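Local atomic coordinates of glutathione s-transferase (Agrobacterium tumefaciens, PDB entry 2YCD), a protein that probably conjugates glutathione to electrophilic compounds, as other glutathione S-transferases do, and may serve in the detoxification of herbicides in this soil bacterium. Residues Ile19-Arg24 with Pro37-Leu42; Thr131-Glu136 with Ala144-Thr149. All blocks are in the same frame, centred on the assembly; numbering follows the deposited sequence. Where two conformers were deposited one is given.

Contact 1 (Ile19-Arg24 with Pro37-Leu42). With GTB (S-(p-nitrobenzyl)glutathione), chain B.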
loop_
_atom_site.group_PDB
_atom_site.type_symbol
_atom_site.label_atom_id
_atom_site.label_comp_id
_atom_site.label_asym_id
_atom_site.label_seq_id
_atom_site.Cartn_x
_atom_site.Cartn_y
_atom_site.Cartn_z
ATOM N N ILE A 19 7.471 -2.230 -19.726
ATOM C CA ILE A 19 6.371 -1.838 -18.858
ATOM C C ILE A 19 5.154 -1.397 -19.655
ATOM O O ILE A 19 5.277 -0.842 -20.753
ATOM C CB ILE A 19 6.789 -0.751 -17.869
ATOM C CG1 ILE A 19 7.051 0.557 -18.587
ATOM C CG2 ILE A 19 8.016 -1.221 -17.047
ATOM C CD1 ILE A 19 7.354 1.706 -17.630
ATOM N N THR A 20 3.972 -1.669 -19.134
ATOM C CA THR A 20 2.760 -1.210 -19.810
ATOM C C THR A 20 2.360 0.171 -19.322
ATOM O O THR A 20 2.528 0.511 -18.136
ATOM C CB THR A 20 1.588 -2.174 -19.612
ATOM O OG1 THR A 20 1.430 -2.418 -18.204
ATOM C CG2 THR A 20 1.818 -3.503 -20.361
ATOM N N VAL A 21 1.841 0.974 -20.249
ATOM C CA VAL A 21 1.488 2.375 -19.997
ATOM C C VAL A 21 0.246 2.703 -20.821
ATOM O O VAL A 21 -0.095 1.954 -21.736
ATOM C CB VAL A 21 2.628 3.347 -20.403
ATOM C CG1 VAL A 21 3.945 2.947 -19.730
ATOM C CG2 VAL A 21 2.793 3.408 -21.933
ATOM N N PHE A 22 -0.449 3.787 -20.483
ATOM C CA PHE A 22 -1.581 4.236 -21.301
ATOM C C PHE A 22 -1.083 4.695 -22.672
ATOM O O PHE A 22 -0.099 5.429 -22.772
ATOM C CB PHE A 22 -2.289 5.449 -20.673
ATOM C CG PHE A 22 -3.103 5.158 -19.438
ATOM C CD1 PHE A 22 -4.314 4.483 -19.521
ATOM C CD2 PHE A 22 -2.698 5.655 -18.211
ATOM C CE1 PHE A 22 -5.084 4.262 -18.386
ATOM C CE2 PHE A 22 -3.454 5.434 -17.065
ATOM C CZ PHE A 22 -4.650 4.740 -17.149
ATOM N N GLU A 23 -1.783 4.294 -23.728
ATOM C CA GLU A 23 -1.578 4.920 -25.031
ATOM C C GLU A 23 -1.985 6.395 -24.996
ATOM O O GLU A 23 -1.271 7.246 -25.516
ATOM C CB GLU A 23 -2.346 4.163 -26.113
ATOM C CG GLU A 23 -2.057 4.646 -27.524
ATOM C CD GLU A 23 -2.739 3.783 -28.561
ATOM O OE1 GLU A 23 -3.958 3.558 -28.424
ATOM O OE2 GLU A 23 -2.054 3.315 -29.497
ATOM N N ARG A 24 -3.135 6.680 -24.393
ATOM C CA ARG A 24 -3.613 8.060 -24.243
ATOM C C ARG A 24 -3.912 8.344 -22.781
ATOM O O ARG A 24 -5.046 8.199 -22.335
ATOM C CB ARG A 24 -4.867 8.295 -25.105
ATOM C CG ARG A 24 -4.600 8.202 -26.602
ATOM C CD ARG A 24 -5.898 8.069 -27.382
ATOM N NE ARG A 24 -5.687 7.611 -28.755
ATOM C CZ ARG A 24 -5.509 8.405 -29.806
ATOM N NH1 ARG A 24 -5.511 9.726 -29.672
ATOM N NH2 ARG A 24 -5.330 7.870 -31.005
ATOM N N PRO A 37 6.506 6.394 -11.328
ATOM C CA PRO A 37 7.525 5.981 -10.345
ATOM C C PRO A 37 8.383 4.838 -10.855
ATOM O O PRO A 37 9.561 4.771 -10.515
ATOM C CB PRO A 37 6.703 5.549 -9.109
ATOM C CG PRO A 37 5.262 5.404 -9.631
ATOM C CD PRO A 37 5.155 6.429 -10.739
ATOM N N VAL A 38 7.816 3.946 -11.669
ATOM C CA VAL A 38 8.593 2.860 -12.257
ATOM C C VAL A 38 9.657 3.402 -13.239
ATOM O O VAL A 38 10.815 3.004 -13.180
ATOM C CB VAL A 38 7.651 1.861 -12.967
ATOM C CG1 VAL A 38 8.463 0.800 -13.712
ATOM C CG2 VAL A 38 6.702 1.206 -11.944
ATOM N N ARG A 39 9.253 4.283 -14.153
ATOM C CA ARG A 39 10.185 4.922 -15.083
ATOM C C ARG A 39 11.294 5.636 -14.318
ATOM O O ARG A 39 12.477 5.554 -14.693
ATOM C CB ARG A 39 9.446 5.938 -15.950
ATOM C CG ARG A 39 8.428 5.361 -16.933
ATOM C CD ARG A 39 7.775 6.543 -17.646
ATOM N NE ARG A 39 6.815 6.219 -18.704
ATOM C CZ ARG A 39 7.162 6.029 -19.977
ATOM N NH1 ARG A 39 8.445 5.993 -20.339
ATOM N NH2 ARG A 39 6.221 5.816 -20.883
ATOM N N TRP A 40 10.923 6.377 -13.282
ATOM C CA TRP A 40 11.897 7.120 -12.494
ATOM C C TRP A 40 12.901 6.173 -11.814
ATOM O O TRP A 40 14.129 6.396 -11.864
ATOM C CB TRP A 40 11.130 8.002 -11.497
ATOM C CG TRP A 40 11.970 8.963 -10.662
ATOM C CD1 TRP A 40 13.329 9.185 -10.752
ATOM C CD2 TRP A 40 11.490 9.828 -9.628
ATOM N NE1 TRP A 40 13.712 10.135 -9.819
ATOM C CE2 TRP A 40 12.605 10.533 -9.112
ATOM C CE3 TRP A 40 10.222 10.049 -9.062
ATOM C CZ2 TRP A 40 12.487 11.461 -8.065
ATOM C CZ3 TRP A 40 10.101 10.976 -8.031
ATOM C CH2 TRP A 40 11.230 11.676 -7.544
ATOM N N ALA A 41 12.417 5.079 -11.230
ATOM C CA ALA A 41 13.318 4.100 -10.633
ATOM C C ALA A 41 14.300 3.530 -11.660
ATOM O O ALA A 41 15.508 3.403 -11.384
ATOM C CB ALA A 41 12.521 2.977 -9.959
ATOM N N LEU A 42 13.788 3.142 -12.827
ATOM C CA LEU A 42 14.667 2.630 -13.895
ATOM C C LEU A 42 15.719 3.659 -14.305
ATOM O O LEU A 42 16.887 3.311 -14.498
ATOM C CB LEU A 42 13.839 2.170 -15.101
ATOM C CG LEU A 42 12.938 0.958 -14.821
ATOM C CD1 LEU A 42 11.837 0.823 -15.866
ATOM C CD2 LEU A 42 13.764 -0.332 -14.732
HETATM N N1 GTB B . -2.076 -0.597 -6.917
HETATM C CA1 GTB B . -1.827 -0.427 -8.356
HETATM C C1 GTB B . -0.410 0.032 -8.586
HETATM O O11 GTB B . 0.070 0.841 -7.764
HETATM O O12 GTB B . 0.220 -0.393 -9.584
HETATM C CB1 GTB B . -2.860 0.566 -8.914
HETATM C CG1 GTB B . -2.748 0.680 -10.432
HETATM C CD1 GTB B . -3.679 1.739 -10.990
HETATM O OE1 GTB B . -4.425 2.358 -10.232
HETATM N N2 GTB B . -3.612 1.947 -12.304
HETATM C CA2 GTB B . -4.438 2.948 -12.981
HETATM C C2 GTB B . -5.179 2.363 -14.143
HETATM O O2 GTB B . -4.681 1.499 -14.861
HETATM C CB2 GTB B . -3.514 4.015 -13.598
HETATM S SG2 GTB B . -2.639 5.000 -12.429
HETATM N N3 GTB B . -6.401 2.856 -14.360
HETATM C CA3 GTB B . -7.257 2.475 -15.471
HETATM C C3 GTB B . -8.452 1.660 -15.070
HETATM O O31 GTB B . -8.681 1.458 -13.862
HETATM O O32 GTB B . -9.163 1.220 -16.004
HETATM C "C'" GTB B . -3.860 5.969 -11.594
HETATM C "C1'" GTB B . -4.020 7.341 -12.196
HETATM C "C2'" GTB B . -4.998 7.571 -13.151
HETATM C "C3'" GTB B . -5.146 8.845 -13.697
HETATM C "C4'" GTB B . -4.315 9.883 -13.279
HETATM N N41 GTB B . -4.472 11.171 -13.823
HETATM O O41 GTB B . -3.826 12.124 -13.393
HETATM O O42 GTB B . -5.275 11.332 -14.722
HETATM C "C5'" GTB B . -3.346 9.646 -12.315
HETATM C "C6'" GTB B . -3.198 8.375 -11.766
#
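An arginine, R39, runs its long side chain through the buried layer between helix 35-45 and strand 18-22, lying against I19 and V21. These two elements open the beta-alpha-beta unit of the thioredoxin-like N-terminal domain; the helix then leads to strand 50-54, parallel to the first. Extended from CG to NE, the R39 side chain gives its aliphatic part to I19 CD1, which sits 3.9 Å from R39 CG. Farther along the strand, V21 CG1 approaches the guanidinium obliquely, 3.8 Å from R39 NH2, and the two side chains cross at about a right angle. The buried charge is provided for: NE forms a salt bridge with D35 and NH1 a hydrogen bond with Y49, while helix 211-225 packs on the same side chain.

Purely apolar contacts complete the interface. I19 was modelled in two conformers; in one of them CG1 lies between the backbone N and carbonyl carbon (chi1 69°), leaving CG2 beside the N to meet V38 CG1 at 3.9 Å. L42 CD1 reaches I19 CG2 more loosely, at 4.5 Å. At the far end of the strand F22 takes no part in this packing and serves the ligand pocket instead: F22 CE2 lies 3.7 Å from CB2 of the bound S-(p-nitrobenzyl)glutathione, in its cysteinyl portion.

Contact 2 (Thr131-Glu136 with Ala144-Thr149)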
loop_
_atom_site.group_PDB
_atom_site.type_symbol
_atom_site.label_atom_id
_atom_site.label_comp_id
_atom_site.label_asym_id
_atom_site.label_seq_id
_atom_site.Cartn_x
_atom_site.Cartn_y
_atom_site.Cartn_z
ATOM N N THR A 131 -10.647 12.211 -5.207
ATOM C CA THR A 131 -11.798 11.516 -5.767
ATOM C C THR A 131 -13.068 12.363 -5.618
ATOM O O THR A 131 -13.823 12.545 -6.585
ATOM C CB THR A 131 -11.996 10.139 -5.117
ATOM O OG1 THR A 131 -10.925 9.274 -5.523
ATOM C CG2 THR A 131 -13.331 9.514 -5.550
ATOM N N VAL A 132 -13.305 12.883 -4.414
ATOM C CA VAL A 132 -14.434 13.771 -4.176
ATOM C C VAL A 132 -14.260 15.060 -4.975
ATOM O O VAL A 132 -15.191 15.520 -5.651
ATOM C CB VAL A 132 -14.581 14.106 -2.677
ATOM C CG1 VAL A 132 -15.759 15.068 -2.466
ATOM C CG2 VAL A 132 -14.779 12.831 -1.865
ATOM N N TRP A 133 -13.062 15.629 -4.915
ATOM C CA TRP A 133 -12.795 16.927 -5.509
ATOM C C TRP A 133 -13.031 16.913 -7.015
ATOM O O TRP A 133 -13.643 17.839 -7.553
ATOM C CB TRP A 133 -11.367 17.368 -5.181
ATOM C CG TRP A 133 -10.983 18.699 -5.731
ATOM C CD1 TRP A 133 -11.724 19.846 -5.717
ATOM C CD2 TRP A 133 -9.758 19.017 -6.385
ATOM N NE1 TRP A 133 -11.023 20.865 -6.323
ATOM C CE2 TRP A 133 -9.813 20.378 -6.743
ATOM C CE3 TRP A 133 -8.615 18.280 -6.703
ATOM C CZ2 TRP A 133 -8.763 21.018 -7.410
ATOM C CZ3 TRP A 133 -7.577 18.916 -7.364
ATOM C CH2 TRP A 133 -7.661 20.269 -7.711
ATOM N N LEU A 134 -12.578 15.864 -7.694
ATOM C CA LEU A 134 -12.622 15.810 -9.157
ATOM C C LEU A 134 -13.803 15.016 -9.729
ATOM O O LEU A 134 -14.418 15.427 -10.721
ATOM C CB LEU A 134 -11.294 15.274 -9.709
ATOM C CG LEU A 134 -10.056 16.097 -9.372
ATOM C CD1 LEU A 134 -8.808 15.400 -9.903
ATOM C CD2 LEU A 134 -10.170 17.512 -9.943
ATOM N N PHE A 135 -14.132 13.890 -9.106
ATOM C CA PHE A 135 -15.075 12.945 -9.704
ATOM C C PHE A 135 -16.516 13.090 -9.215
ATOM O O PHE A 135 -17.431 12.541 -9.826
ATOM C CB PHE A 135 -14.594 11.505 -9.493
ATOM C CG PHE A 135 -13.347 11.162 -10.258
ATOM C CD1 PHE A 135 -12.109 11.647 -9.855
ATOM C CD2 PHE A 135 -13.410 10.356 -11.384
ATOM C CE1 PHE A 135 -10.963 11.334 -10.560
ATOM C CE2 PHE A 135 -12.265 10.038 -12.092
ATOM C CZ PHE A 135 -11.040 10.529 -11.678
ATOM N N GLU A 136 -16.726 13.834 -8.132
ATOM C CA GLU A 136 -18.047 13.875 -7.504
ATOM C C GLU A 136 -18.705 15.255 -7.374
ATOM O O GLU A 136 -19.547 15.465 -6.498
ATOM C CB GLU A 136 -17.993 13.167 -6.138
ATOM C CG GLU A 136 -17.553 11.717 -6.265
ATOM C CD GLU A 136 -17.223 11.053 -4.928
ATOM O OE1 GLU A 136 -17.540 11.623 -3.862
ATOM O OE2 GLU A 136 -16.637 9.950 -4.955
ATOM N N ALA A 144 -19.514 19.317 1.132
ATOM C CA ALA A 144 -19.472 18.782 2.490
ATOM C C ALA A 144 -18.537 17.575 2.626
ATOM O O ALA A 144 -17.744 17.501 3.567
ATOM C CB ALA A 144 -20.864 18.437 2.973
ATOM N N ARG A 145 -18.636 16.631 1.694
ATOM C CA ARG A 145 -17.764 15.455 1.692
ATOM C C ARG A 145 -16.333 15.908 1.394
ATOM O O ARG A 145 -15.348 15.345 1.890
ATOM C CB ARG A 145 -18.234 14.465 0.630
ATOM C CG ARG A 145 -17.887 13.004 0.892
ATOM C CD ARG A 145 -18.433 12.115 -0.228
ATOM N NE ARG A 145 -19.839 12.397 -0.509
ATOM C CZ ARG A 145 -20.449 12.127 -1.662
ATOM N NH1 ARG A 145 -19.780 11.566 -2.659
ATOM N NH2 ARG A 145 -21.735 12.423 -1.822
ATOM N N LEU A 146 -16.230 16.937 0.567
ATOM C CA LEU A 146 -14.957 17.561 0.275
ATOM C C LEU A 146 -14.310 18.118 1.547
ATOM O O LEU A 146 -13.123 17.899 1.808
ATOM C CB LEU A 146 -15.147 18.673 -0.765
ATOM C CG LEU A 146 -13.891 19.289 -1.381
ATOM C CD1 LEU A 146 -13.115 18.252 -2.162
ATOM C CD2 LEU A 146 -14.269 20.448 -2.288
ATOM N N ALA A 147 -15.092 18.831 2.352
ATOM C CA ALA A 147 -14.540 19.423 3.566
ATOM C C ALA A 147 -14.009 18.350 4.514
ATOM O O ALA A 147 -12.941 18.521 5.111
ATOM C CB ALA A 147 -15.574 20.314 4.262
ATOM N N ARG A 148 -14.738 17.247 4.634
ATOM C CA ARG A 148 -14.323 16.162 5.519
ATOM C C ARG A 148 -13.027 15.514 5.061
ATOM O O ARG A 148 -12.098 15.339 5.855
ATOM C CB ARG A 148 -15.423 15.112 5.655
ATOM C CG ARG A 148 -16.672 15.658 6.319
ATOM C CD ARG A 148 -17.687 14.577 6.609
ATOM N NE ARG A 148 -18.872 15.127 7.264
ATOM C CZ ARG A 148 -19.885 14.395 7.715
ATOM N NH1 ARG A 148 -19.858 13.075 7.582
ATOM N NH2 ARG A 148 -20.925 14.981 8.298
ATOM N N THR A 149 -12.950 15.153 3.785
ATOM C CA THR A 149 -11.729 14.514 3.289
ATOM C C THR A 149 -10.569 15.500 3.320
ATOM O O THR A 149 -9.433 15.122 3.585
ATOM C CB THR A 149 -11.893 13.929 1.873
ATOM O OG1 THR A 149 -12.261 14.966 0.954
ATOM C CG2 THR A 149 -12.955 12.840 1.854
#
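V132 presses its CG1 methyl onto the backbone of the facing helix, 3.6 Å from L146 N. That methyl also meets L146 CB at 4.0 Å, while the other branch, CG2, lies 4.1 Å from T149 CG2. Beside it, L146 sends CD1 across to W133, where it rests 3.6 Å from W133 CB and approaches the indole obliquely. A charged pair, E136 and R145, flanks this apolar patch with a salt bridge. OE1 comes in at the guanidinium edge, but the carboxylate plane is turned 50° from it and the N-H is poorly aimed (123°), a weak hydrogen bond; the 2.5 Å between E136 OE1 and R145 NH1 is improbably short and should not be leaned on. A bend at chi3 (-49°) carries the R145 guanidinium to E136.

Farther out, L134 CD2 lies over one face of the W133 ring, toward its rim, and F129 packs against W133, L146 and T149. R145 NH2 lies close to R145 NH2 of the second subunit, and R148 forms a salt bridge with E139 of the second subunit. The whole is a roughly antiparallel helix hairpin, with segment axes 9.1 Å apart, in the all-helical C-terminal domain of the glutathione transferase fold.

Both segments of contact 1 come earlier in the chain than either segment of contact 2. Contact 1 is buried in the N-terminal thioredoxin-like domain, where it joins strand 18-22 of the four-stranded sheet to helix 35-45; contact 2 pairs helices 105-135 and 142-164 of the helical domain at the surface. They share no helix or strand, and their centres stand 28 Å apart, with nearest atoms about 10 Å from each other. The ligand relates them unequally: F22 of 19-24 belongs to its pocket, whereas the W133 side chain of 131-136 stays about 10 Å from a bound ligand. Contact 2, unlike contact 1, also meets the second subunit.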